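PDB 4G59: M152 protein from Murid herpesvirus 1, which probably acts as an MHC class I-like viral immunoevasin that binds RAE-1 ligands of the NKG2D receptor and hinders their display on the infected cell. Local coordinates for residues 17-26 and 37-45; 99-110 and 154-165. All coordinates share one frame; numbering follows the deposited sequence.

Contact 1 closes along the chain before contact 2 opens, and their centres lie about 12 Å apart. Both belong to the eight-stranded antiparallel sheet of the MHC-like platform, where strands 22-31 and 95-103 are direct neighbours; A23 O lies 2.8 Å from C101 N and F25 N lies 2.8 Å from Y99 O, both probable hydrogen bonds. Contact 1 is made within the sheet, whereas contact 2 places helices on it. Helix 161-178 serves both: its start packs in contact 2, while further along W168 and C172 touch I39 and L41 of contact 1, and C172 forms a disulfide with C18. Sheet and helices are thereby joined into one platform unit.

Contact 1. Residues 17-26 and 37-45; sequences ICQDLTATFI and HSINLEQSS
I39 and F25 face each other across two antiparallel strands as a non-hydrogen-bonded pair; both side chains leave the sheet on the same face and run alongside each other. Following I39 outward, I39 CB lies 4.1 Å from T24 O. Branch I39 CG2 turns back to 3.8 Å from T24 O and lies over a face of the F25 ring, farther off than CG1 and CD1. I39 CG1, anti to the carbonyl carbon (chi1 -55°), lies 3.6 Å from F25 CD1. At the tip, I39 CD1 continues along the same flank to F25 CE1, at 3.7 Å. Helix 68-89 covers this pair through E70 and F74, and W168 of helix 161-178 also reaches I39.

The backbone evidence agrees with this register. The N-to-C directions of 22-26 and 37-40 differ by 170°, and hydrogen-bonded pairs flank the apolar one: T24 N to N40 O is 2.8 Å with a nearly straight N-H...O angle of 171°, and I26 N to S38 O is again 2.8 Å. Each pair also has a longer return bond. T24, I26, S38 and N40 project to the sheet face away from F25 and I39.

Beyond A23 the ladder gives way to water: one molecule accepts from T22 N and E42 N, and another joins I17 O to Q43 N. L21 CD2 and L41 CD2 keep apolar contact there, 3.8 Å apart, and L41 to S44 form a type I beta turn. The paired strands 22-31 and 34-40 are a beta hairpin in the floor of an MHC class I-like platform.

Contact 2. Residues 99-110 and 154-165; sequences YRCKFVPFECTV and ISILRDNAALLQ
F106 lies against the backbone of R158, the two side chains roughly perpendicular. F106 CG, anti to its own backbone N (chi1 -169°), carries the ring out to R158, where one face meets R158 CA; that atom sits 3.5 Å from the F106 ring centroid and close to the ring normal, a CH-pi contact. The guanidinium plane is turned 64° from the ring and meets it obliquely, so this is no parallel stack. I154 reaches the same ring at its edge, near the ring plane, with I154 CG2 3.7 Å from F106 CE2, while A161 CB approaches F106 CD1 at 3.8 Å.

F103 makes the same kind of contact with helix 161-178: L164 CB stands over one face, 3.7 Å from the F103 ring centroid. The two phenylalanines stand on either side of the V104-P105 connection between strands 95-103 and 106-114, and helices 154-158 and 161-178 form a broken helical run over the sheet, as in the second helical region of MHC class I-like domains.

Farther from the turn than the two rings, L157 CD2 touches C101 SG at 3.6 Å. That sulfur belongs to the disulfide with C108, which ties strand 95-103 to strand 106-114. Further along the strands, I154 turns CG1 obliquely toward the Y99 ring and CD1 toward V110 CG2. From helix 161-178, Q165 bends at chi2 (81°), bringing Q165 OE1 to the edge of the F103 ring in its plane, 3.3 Å from F103 CB, with Q165 CD near V104 CG2.

Contact 1. Residues 17-26 and 37-45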
loop_
_atom_site.group_PDB
_atom_site.type_symbol
_atom_site.label_atom_id
_atom_site.label_comp_id
_atom_site.label_asym_id
_atom_site.label_seq_id
_atom_site.Cartn_x
_atom_site.Cartn_y
_atom_site.Cartn_z
ATOM N N ILE B 17 9.432 -2.149 -23.343
ATOM C CA ILE B 17 9.620 -2.810 -22.057
ATOM C C ILE B 17 9.219 -4.279 -22.057
ATOM O O ILE B 17 9.218 -4.910 -21.014
ATOM C CB ILE B 17 8.774 -2.134 -21.001
ATOM C CG1 ILE B 17 7.316 -2.132 -21.454
ATOM C CG2 ILE B 17 9.259 -0.698 -20.770
ATOM C CD1 ILE B 17 6.373 -1.849 -20.349
ATOM N N CYS B 18 8.876 -4.821 -23.218
ATOM C CA CYS B 18 8.319 -6.171 -23.290
ATOM C C CYS B 18 9.331 -7.268 -23.571
ATOM O O CYS B 18 8.965 -8.446 -23.660
ATOM C CB CYS B 18 7.198 -6.223 -24.319
ATOM S SG CYS B 18 5.763 -5.303 -23.794
ATOM N N GLN B 19 10.600 -6.897 -23.702
ATOM C CA GLN B 19 11.648 -7.909 -23.835
ATOM C C GLN B 19 12.116 -8.410 -22.486
ATOM O O GLN B 19 12.004 -7.695 -21.475
ATOM C CB GLN B 19 12.850 -7.374 -24.606
ATOM C CG GLN B 19 12.771 -7.637 -26.090
ATOM C CD GLN B 19 12.212 -6.468 -26.838
ATOM O OE1 GLN B 19 12.849 -5.417 -26.928
ATOM N NE2 GLN B 19 11.006 -6.629 -27.377
ATOM N N ASP B 20 12.661 -9.628 -22.486
ATOM C CA ASP B 20 13.094 -10.295 -21.261
ATOM C C ASP B 20 11.967 -10.275 -20.260
ATOM O O ASP B 20 12.129 -9.782 -19.145
ATOM C CB ASP B 20 14.356 -9.645 -20.688
ATOM C CG ASP B 20 15.567 -9.896 -21.549
ATOM O OD1 ASP B 20 15.379 -10.267 -22.727
ATOM O OD2 ASP B 20 16.702 -9.730 -21.057
ATOM N N LEU B 21 10.820 -10.791 -20.693
ATOM C CA LEU B 21 9.590 -10.676 -19.933
ATOM C C LEU B 21 9.763 -11.394 -18.602
ATOM O O LEU B 21 10.316 -12.500 -18.536
ATOM C CB LEU B 21 8.388 -11.205 -20.729
ATOM C CG LEU B 21 6.994 -10.949 -20.140
ATOM C CD1 LEU B 21 5.959 -10.715 -21.197
ATOM C CD2 LEU B 21 6.550 -12.114 -19.280
ATOM N N THR B 22 9.335 -10.720 -17.539
ATOM C CA THR B 22 9.467 -11.244 -16.188
ATOM C C THR B 22 8.211 -10.912 -15.391
ATOM O O THR B 22 7.985 -9.764 -15.012
ATOM C CB THR B 22 10.720 -10.695 -15.491
ATOM O OG1 THR B 22 11.855 -10.872 -16.352
ATOM C CG2 THR B 22 10.960 -11.433 -14.185
ATOM N N ALA B 23 7.392 -11.935 -15.164
ATOM C CA ALA B 23 6.132 -11.792 -14.429
ATOM C C ALA B 23 6.340 -12.037 -12.949
ATOM O O ALA B 23 6.945 -13.042 -12.569
ATOM C CB ALA B 23 5.095 -12.765 -14.959
ATOM N N THR B 24 5.826 -11.134 -12.114
ATOM C CA THR B 24 5.885 -11.322 -10.666
ATOM C C THR B 24 4.513 -11.713 -10.124
ATOM O O THR B 24 3.555 -10.931 -10.251
ATOM C CB THR B 24 6.380 -10.054 -9.962
ATOM O OG1 THR B 24 7.736 -9.814 -10.337
ATOM C CG2 THR B 24 6.344 -10.229 -8.455
ATOM N N PHE B 25 4.410 -12.910 -9.528
ATOM C CA PHE B 25 3.148 -13.364 -8.941
ATOM C C PHE B 25 3.226 -13.136 -7.445
ATOM O O PHE B 25 4.098 -13.721 -6.770
ATOM C CB PHE B 25 2.913 -14.845 -9.219
ATOM C CG PHE B 25 2.717 -15.177 -10.677
ATOM C CD1 PHE B 25 1.448 -15.376 -11.190
ATOM C CD2 PHE B 25 3.804 -15.288 -11.544
ATOM C CE1 PHE B 25 1.256 -15.677 -12.525
ATOM C CE2 PHE B 25 3.608 -15.589 -12.893
ATOM C CZ PHE B 25 2.331 -15.776 -13.379
ATOM N N ILE B 26 2.340 -12.294 -6.912
ATOM C CA ILE B 26 2.400 -11.995 -5.480
ATOM C C ILE B 26 1.192 -12.523 -4.720
ATOM O O ILE B 26 0.044 -12.349 -5.157
ATOM C CB ILE B 26 2.595 -10.499 -5.191
ATOM C CG1 ILE B 26 3.989 -10.055 -5.644
ATOM C CG2 ILE B 26 2.501 -10.215 -3.712
ATOM C CD1 ILE B 26 4.134 -8.562 -5.757
ATOM N N HIS B 37 -4.085 -11.454 -4.303
ATOM C CA HIS B 37 -3.181 -11.940 -5.344
ATOM C C HIS B 37 -3.004 -10.865 -6.431
ATOM O O HIS B 37 -3.927 -10.092 -6.721
ATOM C CB HIS B 37 -3.721 -13.234 -5.981
ATOM C CG HIS B 37 -3.992 -14.342 -5.004
ATOM N ND1 HIS B 37 -2.986 -15.036 -4.357
ATOM C CD2 HIS B 37 -5.157 -14.909 -4.603
ATOM C CE1 HIS B 37 -3.524 -15.971 -3.593
ATOM N NE2 HIS B 37 -4.838 -15.912 -3.720
ATOM N N SER B 38 -1.818 -10.818 -7.032
ATOM C CA SER B 38 -1.558 -9.851 -8.094
ATOM C C SER B 38 -0.441 -10.319 -9.001
ATOM O O SER B 38 0.510 -10.975 -8.555
ATOM C CB SER B 38 -1.153 -8.505 -7.521
ATOM O OG SER B 38 0.085 -8.656 -6.861
ATOM N N ILE B 39 -0.559 -9.982 -10.282
ATOM C CA ILE B 39 0.540 -10.211 -11.223
ATOM C C ILE B 39 0.989 -8.872 -11.814
ATOM O O ILE B 39 0.154 -7.991 -12.081
ATOM C CB ILE B 39 0.106 -11.104 -12.374
ATOM C CG1 ILE B 39 -0.473 -12.412 -11.848
ATOM C CG2 ILE B 39 1.270 -11.352 -13.317
ATOM C CD1 ILE B 39 -1.391 -13.089 -12.840
ATOM N N ASN B 40 2.299 -8.718 -12.021
ATOM C CA ASN B 40 2.795 -7.560 -12.746
ATOM C C ASN B 40 4.021 -7.931 -13.566
ATOM O O ASN B 40 4.605 -9.001 -13.372
ATOM C CB ASN B 40 3.072 -6.379 -11.797
ATOM C CG ASN B 40 4.216 -6.657 -10.832
ATOM O OD1 ASN B 40 5.387 -6.361 -11.132
ATOM N ND2 ASN B 40 3.887 -7.216 -9.651
ATOM N N LEU B 41 4.385 -7.065 -14.502
ATOM C CA LEU B 41 5.563 -7.262 -15.341
ATOM C C LEU B 41 6.605 -6.312 -14.798
ATOM O O LEU B 41 6.263 -5.494 -13.958
ATOM C CB LEU B 41 5.222 -6.957 -16.803
ATOM C CG LEU B 41 4.271 -7.988 -17.394
ATOM C CD1 LEU B 41 3.949 -7.675 -18.849
ATOM C CD2 LEU B 41 4.918 -9.367 -17.296
ATOM N N GLU B 42 7.849 -6.408 -15.254
ATOM C CA GLU B 42 8.942 -5.695 -14.605
ATOM C C GLU B 42 8.798 -4.161 -14.595
ATOM O O GLU B 42 9.175 -3.510 -13.621
ATOM C CB GLU B 42 10.297 -6.109 -15.185
ATOM C CG GLU B 42 11.480 -5.648 -14.349
ATOM C CD GLU B 42 12.809 -5.959 -15.002
ATOM O OE1 GLU B 42 12.814 -6.622 -16.060
ATOM O OE2 GLU B 42 13.851 -5.542 -14.459
ATOM N N GLN B 43 8.255 -3.577 -15.655
ATOM C CA GLN B 43 8.063 -2.131 -15.650
ATOM C C GLN B 43 6.567 -1.729 -15.589
ATOM O O GLN B 43 6.215 -0.593 -15.926
ATOM C CB GLN B 43 8.786 -1.479 -16.840
ATOM C CG GLN B 43 10.308 -1.333 -16.664
ATOM C CD GLN B 43 11.126 -2.467 -17.301
ATOM O OE1 GLN B 43 10.587 -3.362 -17.967
ATOM N NE2 GLN B 43 12.441 -2.423 -17.096
ATOM N N SER B 44 5.697 -2.654 -15.152
ATOM C CA SER B 44 4.250 -2.373 -15.056
ATOM C C SER B 44 3.778 -2.290 -13.600
ATOM O O SER B 44 4.450 -2.770 -12.689
ATOM C CB SER B 44 3.417 -3.423 -15.818
ATOM O OG SER B 44 3.093 -4.551 -15.023
ATOM N N SER B 45 2.624 -1.669 -13.384
ATOM C CA SER B 45 1.960 -1.755 -12.081
ATOM C C SER B 45 1.122 -3.032 -12.157
ATOM O O SER B 45 1.326 -3.824 -13.079
ATOM C CB SER B 45 1.091 -0.528 -11.860
ATOM O OG SER B 45 0.190 -0.371 -12.934
HETATM O O HOH W 1 7.923 -5.268 -18.356
HETATM O O HOH W 2 9.041 -7.697 -17.808
HETATM O O HOH W 3 -0.533 -9.213 -3.899
#

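Contact 2. Residues 99-110 and 154-165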
loop_
_atom_site.group_PDB
_atom_site.type_symbol
_atom_site.label_atom_id
_atom_site.label_comp_id
_atom_site.label_asym_id
_atom_site.label_seq_id
_atom_site.Cartn_x
_atom_site.Cartn_y
_atom_site.Cartn_z
ATOM N N TYR B 99 6.777 -14.536 -6.302
ATOM C CA TYR B 99 7.447 -15.329 -7.329
ATOM C C TYR B 99 7.816 -14.460 -8.529
ATOM O O TYR B 99 6.942 -14.036 -9.284
ATOM C CB TYR B 99 6.544 -16.470 -7.797
ATOM C CG TYR B 99 6.136 -17.439 -6.707
ATOM C CD1 TYR B 99 6.815 -18.641 -6.518
ATOM C CD2 TYR B 99 5.069 -17.151 -5.872
ATOM C CE1 TYR B 99 6.425 -19.533 -5.516
ATOM C CE2 TYR B 99 4.678 -18.017 -4.891
ATOM C CZ TYR B 99 5.349 -19.210 -4.710
ATOM O OH TYR B 99 4.926 -20.059 -3.716
ATOM N N ARG B 100 9.101 -14.176 -8.708
ATOM C CA ARG B 100 9.512 -13.393 -9.863
ATOM C C ARG B 100 10.002 -14.357 -10.939
ATOM O O ARG B 100 11.077 -14.953 -10.794
ATOM C CB ARG B 100 10.592 -12.390 -9.488
ATOM C CG ARG B 100 10.873 -11.383 -10.579
ATOM C CD ARG B 100 11.608 -10.160 -10.043
ATOM N NE ARG B 100 12.360 -9.470 -11.088
ATOM C CZ ARG B 100 13.554 -9.873 -11.511
ATOM N NH1 ARG B 100 14.111 -10.957 -10.980
ATOM N NH2 ARG B 100 14.188 -9.205 -12.461
ATOM N N CYS B 101 9.212 -14.530 -12.003
ATOM C CA CYS B 101 9.504 -15.584 -12.989
ATOM C C CYS B 101 9.823 -15.069 -14.386
ATOM O O CYS B 101 9.085 -14.247 -14.929
ATOM C CB CYS B 101 8.340 -16.574 -13.104
ATOM S SG CYS B 101 7.893 -17.450 -11.596
ATOM N N LYS B 102 10.924 -15.568 -14.953
ATOM C CA LYS B 102 11.202 -15.475 -16.388
ATOM C C LYS B 102 10.683 -16.759 -17.023
ATOM O O LYS B 102 10.942 -17.850 -16.506
ATOM C CB LYS B 102 12.702 -15.395 -16.613
ATOM C CG LYS B 102 13.188 -14.179 -17.359
ATOM C CD LYS B 102 14.671 -14.002 -17.095
ATOM C CE LYS B 102 15.275 -12.867 -17.894
ATOM N NZ LYS B 102 15.343 -13.171 -19.359
ATOM N N PHE B 103 9.962 -16.647 -18.133
ATOM C CA PHE B 103 9.399 -17.817 -18.790
ATOM C C PHE B 103 10.342 -18.512 -19.787
ATOM O O PHE B 103 10.336 -19.748 -19.891
ATOM C CB PHE B 103 8.081 -17.450 -19.469
ATOM C CG PHE B 103 7.001 -17.040 -18.506
ATOM C CD1 PHE B 103 6.742 -17.789 -17.370
ATOM C CD2 PHE B 103 6.254 -15.896 -18.732
ATOM C CE1 PHE B 103 5.747 -17.400 -16.482
ATOM C CE2 PHE B 103 5.261 -15.502 -17.855
ATOM C CZ PHE B 103 5.007 -16.249 -16.727
ATOM N N VAL B 104 11.119 -17.733 -20.542
ATOM C CA VAL B 104 12.108 -18.297 -21.465
ATOM C C VAL B 104 13.461 -17.564 -21.354
ATOM O O VAL B 104 13.569 -16.370 -21.654
ATOM C CB VAL B 104 11.602 -18.369 -22.940
ATOM C CG1 VAL B 104 10.312 -19.176 -23.043
ATOM C CG2 VAL B 104 11.378 -16.995 -23.515
ATOM N N PRO B 105 14.490 -18.264 -20.845
ATOM C CA PRO B 105 14.426 -19.614 -20.267
ATOM C C PRO B 105 13.708 -19.587 -18.917
ATOM O O PRO B 105 13.913 -18.631 -18.175
ATOM C CB PRO B 105 15.902 -19.969 -20.026
ATOM C CG PRO B 105 16.716 -18.873 -20.658
ATOM C CD PRO B 105 15.835 -17.673 -20.733
ATOM N N PHE B 106 12.909 -20.607 -18.601
ATOM C CA PHE B 106 12.178 -20.624 -17.338
ATOM C C PHE B 106 13.055 -20.491 -16.096
ATOM O O PHE B 106 13.992 -21.251 -15.901
ATOM C CB PHE B 106 11.300 -21.862 -17.183
ATOM C CG PHE B 106 10.361 -21.758 -16.024
ATOM C CD1 PHE B 106 9.134 -21.133 -16.183
ATOM C CD2 PHE B 106 10.725 -22.216 -14.764
ATOM C CE1 PHE B 106 8.263 -20.989 -15.121
ATOM C CE2 PHE B 106 9.862 -22.084 -13.682
ATOM C CZ PHE B 106 8.621 -21.465 -13.866
ATOM N N GLU B 107 12.720 -19.528 -15.248
ATOM C CA GLU B 107 13.456 -19.310 -14.013
ATOM C C GLU B 107 12.635 -18.503 -13.005
ATOM O O GLU B 107 12.079 -17.447 -13.342
ATOM C CB GLU B 107 14.773 -18.590 -14.299
ATOM C CG GLU B 107 15.648 -18.406 -13.075
ATOM C CD GLU B 107 16.961 -17.742 -13.412
ATOM O OE1 GLU B 107 17.062 -17.175 -14.527
ATOM O OE2 GLU B 107 17.886 -17.791 -12.566
ATOM N N CYS B 108 12.565 -18.992 -11.770
ATOM C CA CYS B 108 11.886 -18.252 -10.708
ATOM C C CYS B 108 12.815 -17.804 -9.613
ATOM O O CYS B 108 13.818 -18.451 -9.325
ATOM C CB CYS B 108 10.744 -19.060 -10.102
ATOM S SG CYS B 108 9.224 -18.869 -10.996
ATOM N N THR B 109 12.480 -16.671 -9.018
ATOM C CA THR B 109 13.030 -16.291 -7.724
ATOM C C THR B 109 11.852 -16.155 -6.762
ATOM O O THR B 109 10.853 -15.500 -7.078
ATOM C CB THR B 109 13.813 -14.975 -7.791
ATOM O OG1 THR B 109 15.006 -15.180 -8.553
ATOM C CG2 THR B 109 14.208 -14.526 -6.403
ATOM N N VAL B 110 11.957 -16.783 -5.595
ATOM C CA VAL B 110 10.877 -16.715 -4.613
ATOM C C VAL B 110 11.307 -15.898 -3.401
ATOM O O VAL B 110 12.326 -16.191 -2.766
ATOM C CB VAL B 110 10.416 -18.122 -4.187
ATOM C CG1 VAL B 110 9.176 -18.056 -3.292
ATOM C CG2 VAL B 110 10.135 -18.968 -5.416
ATOM N N ILE B 154 5.333 -23.977 -8.424
ATOM C CA ILE B 154 6.097 -23.494 -9.567
ATOM C C ILE B 154 5.934 -24.348 -10.829
ATOM O O ILE B 154 5.996 -23.825 -11.951
ATOM C CB ILE B 154 7.579 -23.316 -9.211
ATOM C CG1 ILE B 154 7.729 -22.224 -8.154
ATOM C CG2 ILE B 154 8.395 -22.918 -10.426
ATOM C CD1 ILE B 154 9.095 -22.175 -7.548
ATOM N N SER B 155 5.701 -25.646 -10.660
ATOM C CA SER B 155 5.453 -26.522 -11.806
ATOM C C SER B 155 4.264 -26.056 -12.651
ATOM O O SER B 155 4.240 -26.268 -13.867
ATOM C CB SER B 155 5.195 -27.956 -11.347
ATOM O OG SER B 155 3.808 -28.261 -11.437
ATOM N N ILE B 156 3.270 -25.440 -12.015
ATOM C CA ILE B 156 2.143 -24.900 -12.768
ATOM C C ILE B 156 2.638 -23.856 -13.775
ATOM O O ILE B 156 2.148 -23.787 -14.908
ATOM C CB ILE B 156 1.126 -24.263 -11.850
ATOM C CG1 ILE B 156 0.543 -25.320 -10.912
ATOM C CG2 ILE B 156 0.015 -23.620 -12.649
ATOM C CD1 ILE B 156 -0.288 -24.728 -9.771
ATOM N N LEU B 157 3.635 -23.077 -13.347
ATOM C CA LEU B 157 4.237 -22.028 -14.156
ATOM C C LEU B 157 5.221 -22.622 -15.166
ATOM O O LEU B 157 5.170 -22.285 -16.350
ATOM C CB LEU B 157 4.930 -20.991 -13.257
ATOM C CG LEU B 157 4.183 -19.763 -12.698
ATOM C CD1 LEU B 157 2.672 -19.941 -12.560
ATOM C CD2 LEU B 157 4.793 -19.317 -11.379
ATOM N N ARG B 158 6.106 -23.512 -14.710
ATOM C CA ARG B 158 7.094 -24.139 -15.605
ATOM C C ARG B 158 6.480 -24.995 -16.720
ATOM O O ARG B 158 6.847 -24.847 -17.889
ATOM C CB ARG B 158 8.130 -24.936 -14.815
ATOM C CG ARG B 158 9.246 -25.522 -15.672
ATOM C CD ARG B 158 10.350 -26.144 -14.809
ATOM N NE ARG B 158 9.814 -26.618 -13.535
ATOM C CZ ARG B 158 10.279 -26.251 -12.344
ATOM N NH1 ARG B 158 11.320 -25.427 -12.255
ATOM N NH2 ARG B 158 9.717 -26.721 -11.238
ATOM N N ASP B 159 5.530 -25.858 -16.368
ATOM C CA ASP B 159 4.914 -26.750 -17.343
ATOM C C ASP B 159 4.080 -25.999 -18.376
ATOM O O ASP B 159 3.675 -26.572 -19.392
ATOM C CB ASP B 159 4.028 -27.786 -16.651
ATOM C CG ASP B 159 4.799 -28.717 -15.728
ATOM O OD1 ASP B 159 6.031 -28.578 -15.556
ATOM O OD2 ASP B 159 4.136 -29.594 -15.149
ATOM N N ASN B 160 3.805 -24.728 -18.107
ATOM C CA ASN B 160 3.037 -23.902 -19.022
ATOM C C ASN B 160 3.801 -22.663 -19.459
ATOM O O ASN B 160 3.190 -21.666 -19.819
ATOM C CB ASN B 160 1.757 -23.435 -18.352
ATOM C CG ASN B 160 0.833 -24.564 -17.990
ATOM O OD1 ASN B 160 0.117 -25.096 -18.844
ATOM N ND2 ASN B 160 0.794 -24.903 -16.704
ATOM N N ALA B 161 5.124 -22.708 -19.413
ATOM C CA ALA B 161 5.923 -21.513 -19.656
ATOM C C ALA B 161 5.624 -20.862 -21.008
ATOM O O ALA B 161 5.274 -19.681 -21.070
ATOM C CB ALA B 161 7.383 -21.825 -19.534
ATOM N N ALA B 162 5.750 -21.648 -22.080
ATOM C CA ALA B 162 5.531 -21.159 -23.432
ATOM C C ALA B 162 4.150 -20.538 -23.601
ATOM O O ALA B 162 3.980 -19.602 -24.385
ATOM C CB ALA B 162 5.739 -22.271 -24.427
ATOM N N LEU B 163 3.159 -21.052 -22.881
ATOM C CA LEU B 163 1.802 -20.521 -23.024
ATOM C C LEU B 163 1.701 -19.204 -22.272
ATOM O O LEU B 163 1.033 -18.277 -22.732
ATOM C CB LEU B 163 0.751 -21.509 -22.520
ATOM C CG LEU B 163 -0.659 -20.989 -22.238
ATOM C CD1 LEU B 163 -1.258 -20.273 -23.442
ATOM C CD2 LEU B 163 -1.551 -22.133 -21.836
ATOM N N LEU B 164 2.382 -19.136 -21.124
ATOM C CA LEU B 164 2.408 -17.936 -20.295
ATOM C C LEU B 164 3.229 -16.838 -20.960
ATOM O O LEU B 164 2.830 -15.671 -20.962
ATOM C CB LEU B 164 2.957 -18.248 -18.893
ATOM C CG LEU B 164 2.081 -19.084 -17.962
ATOM C CD1 LEU B 164 2.854 -19.549 -16.738
ATOM C CD2 LEU B 164 0.870 -18.280 -17.548
ATOM N N GLN B 165 4.371 -17.207 -21.525
ATOM C CA GLN B 165 5.196 -16.251 -22.249
ATOM C C GLN B 165 4.370 -15.605 -23.358
ATOM O O GLN B 165 4.427 -14.394 -23.564
ATOM C CB GLN B 165 6.430 -16.936 -22.842
ATOM C CG GLN B 165 7.217 -16.068 -23.813
ATOM C CD GLN B 165 8.145 -15.086 -23.115
ATOM O OE1 GLN B 165 8.453 -15.215 -21.920
ATOM N NE2 GLN B 165 8.602 -14.095 -23.864
#